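Local coordinates for protein nudix Hydrolase, RenU (Mycolicibacterium smegmatis, PDB 6UUF) that is a magnesium-dependent hydrolase of the Nudix family that probably cleaves NADH or related nucleoside diphosphate derivatives, at residues L27-M32 / T109-A114. The protein carries 3 engineered substitutions. Sequence-based numbering, arbitrary orientation.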
loop_
_atom_site.group_PDB
_atom_site.type_symbol
_atom_site.label_atom_id
_atom_site.label_comp_id
_atom_site.label_asym_id
_atom_site.label_seq_id
_atom_site.Cartn_x
_atom_site.Cartn_y
_atom_site.Cartn_z
ATOM N N LEU A 27 -0.716 4.058 -0.172
ATOM C CA LEU A 27 -0.002 4.919 0.780
ATOM C C LEU A 27 -0.796 6.185 0.936
ATOM O O LEU A 27 -0.645 7.135 0.158
ATOM C CB LEU A 27 1.407 5.219 0.259
ATOM C CG LEU A 27 2.308 6.134 1.073
ATOM C CD1 LEU A 27 2.342 5.623 2.488
ATOM C CD2 LEU A 27 3.740 6.099 0.514
ATOM N N LEU A 28 -1.689 6.180 1.910
ATOM C CA LEU A 28 -2.591 7.289 2.158
ATOM C C LEU A 28 -1.971 8.251 3.190
ATOM O O LEU A 28 -1.654 7.826 4.295
ATOM C CB LEU A 28 -3.913 6.784 2.693
ATOM C CG LEU A 28 -4.959 7.874 2.957
ATOM C CD1 LEU A 28 -5.272 8.741 1.718
ATOM C CD2 LEU A 28 -6.218 7.179 3.428
ATOM N N ARG A 29 -1.844 9.527 2.824
ATOM C CA ARG A 29 -1.246 10.567 3.662
ATOM C C ARG A 29 -2.292 11.469 4.233
ATOM O O ARG A 29 -3.289 11.757 3.558
ATOM C CB ARG A 29 -0.242 11.403 2.895
ATOM C CG ARG A 29 0.797 10.566 2.140
ATOM C CD ARG A 29 1.757 11.465 1.361
ATOM N NE ARG A 29 1.083 12.308 0.354
ATOM C CZ ARG A 29 1.698 13.248 -0.359
ATOM N NH1 ARG A 29 3.003 13.517 -0.182
ATOM N NH2 ARG A 29 0.997 13.943 -1.239
ATOM N N ALA A 30 -2.085 11.895 5.480
ATOM C CA ALA A 30 -2.945 12.919 6.107
ATOM C C ALA A 30 -2.173 13.900 6.979
ATOM O O ALA A 30 -1.225 13.524 7.644
ATOM C CB ALA A 30 -4.095 12.306 6.901
ATOM N N PRO A 31 -2.587 15.175 6.963
ATOM C CA PRO A 31 -1.906 16.157 7.806
ATOM C C PRO A 31 -2.343 15.986 9.242
ATOM O O PRO A 31 -3.511 15.663 9.499
ATOM C CB PRO A 31 -2.397 17.495 7.259
ATOM C CG PRO A 31 -3.622 17.192 6.462
ATOM C CD PRO A 31 -3.823 15.724 6.376
ATOM N N MET A 32 -1.424 16.183 10.164
ATOM C CA MET A 32 -1.804 16.216 11.580
ATOM C C MET A 32 -2.191 17.646 11.999
ATOM O O MET A 32 -1.789 18.607 11.322
ATOM C CB MET A 32 -0.649 15.674 12.403
ATOM C CG MET A 32 -0.368 14.209 12.135
ATOM S SD MET A 32 -1.855 13.254 12.465
ATOM C CE MET A 32 -1.261 11.826 13.357
ATOM N N THR A 109 2.757 1.002 -5.610
ATOM C CA THR A 109 2.327 1.853 -4.507
ATOM C C THR A 109 1.579 3.042 -5.083
ATOM O O THR A 109 2.079 3.758 -5.975
ATOM C CB THR A 109 3.529 2.335 -3.642
ATOM O OG1 THR A 109 4.153 1.202 -3.043
ATOM C CG2 THR A 109 3.062 3.265 -2.551
ATOM N N VAL A 110 0.377 3.249 -4.563
ATOM C CA VAL A 110 -0.472 4.301 -5.016
ATOM C C VAL A 110 -0.499 5.294 -3.856
ATOM O O VAL A 110 -1.048 5.000 -2.774
ATOM C CB VAL A 110 -1.864 3.727 -5.362
ATOM C CG1 VAL A 110 -2.863 4.809 -5.775
ATOM C CG2 VAL A 110 -1.738 2.718 -6.503
ATOM N N ILE A 111 0.092 6.469 -4.086
ATOM C CA ILE A 111 0.126 7.552 -3.103
ATOM C C ILE A 111 -1.181 8.349 -3.164
ATOM O O ILE A 111 -1.594 8.786 -4.227
ATOM C CB ILE A 111 1.325 8.491 -3.397
ATOM C CG1 ILE A 111 2.635 7.651 -3.425
ATOM C CG2 ILE A 111 1.354 9.633 -2.402
ATOM C CD1 ILE A 111 3.919 8.428 -3.620
ATOM N N ALA A 112 -1.810 8.580 -2.036
ATOM C CA ALA A 112 -3.037 9.364 -2.019
ATOM C C ALA A 112 -3.066 10.223 -0.777
ATOM O O ALA A 112 -2.334 9.930 0.188
ATOM C CB ALA A 112 -4.265 8.471 -2.064
ATOM N N ASP A 113 -3.888 11.282 -0.825
ATOM C CA ASP A 113 -4.103 12.215 0.286
ATOM C C ASP A 113 -5.554 12.234 0.818
ATOM O O ASP A 113 -6.518 12.118 0.076
ATOM C CB ASP A 113 -3.810 13.616 -0.164
ATOM C CG ASP A 113 -2.375 13.815 -0.610
ATOM O OD1 ASP A 113 -1.498 12.969 -0.389
ATOM O OD2 ASP A 113 -2.131 14.861 -1.222
ATOM N N ALA A 114 -5.686 12.376 2.125
ATOM C CA ALA A 114 -6.955 12.730 2.757
ATOM C C ALA A 114 -6.790 14.092 3.460
ATOM O O ALA A 114 -5.655 14.529 3.784
ATOM C CB ALA A 114 -7.317 11.683 3.777
#
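Leu27 and Arg29 are hydrogen-bonded through their backbones to Val110, Ala112 and Ala114, joining 27-31 to 109-113 as parallel strands whose segment directions differ by 24°. In the staggered pattern of parallel sheet, Leu27 N bonds to Val110 O and Leu27 O takes Ala112 N; Arg29 N then donates to Ala112 O, and Arg29 O receives Ala114 N at 2.9 Å. CA-H...O contacts fill in between, among them Leu28 CA to Ala112 O at 3.3 Å.

The charged pair sits on the face shared with Leu27 and Ile111. Arg29 and Asp113 run side by side, and the guanidinium offers its NE edge: NE and NH2 both reach Asp113 OD1, each at 2.8 Å, while NH2 to OD2 is weak. NH2 comes in on the syn lone pair of OD1, and the two planes are only 30° apart. A bend at chi3 (-60°) turns the guanidinium to lie beside the carboxylate, with Ile111 CG2 over one of its faces, 3.9 Å from NE. Both charged ends have further partners: Arg29 NH1 bonds to Ile160 O, and Asp113 OD2 forms a salt bridge with Arg89. A leucine in place of Arg29 would probably leave the buried Asp113 OD1 without either of its donors and Ile160 O without its bond to NH1.

Apolar contacts complete the seam. On the other face Leu28 CD1 rests against Ala112 CB at 3.9 Å and also reaches Ala114 CB. Back on the face of Arg29, Leu27 CB meets Thr109 CG2 at 3.8 Å.

Within the mixed sheet of the Nudix fold, 23-31 is also flanked by the antiparallel strand 37-44, and 104-113 by 87-98. Helix 144-158 packs on Leu27 and Ile111 through Trp150 and Val156, whereas Leu28 meets Trp131 of strand 126-133.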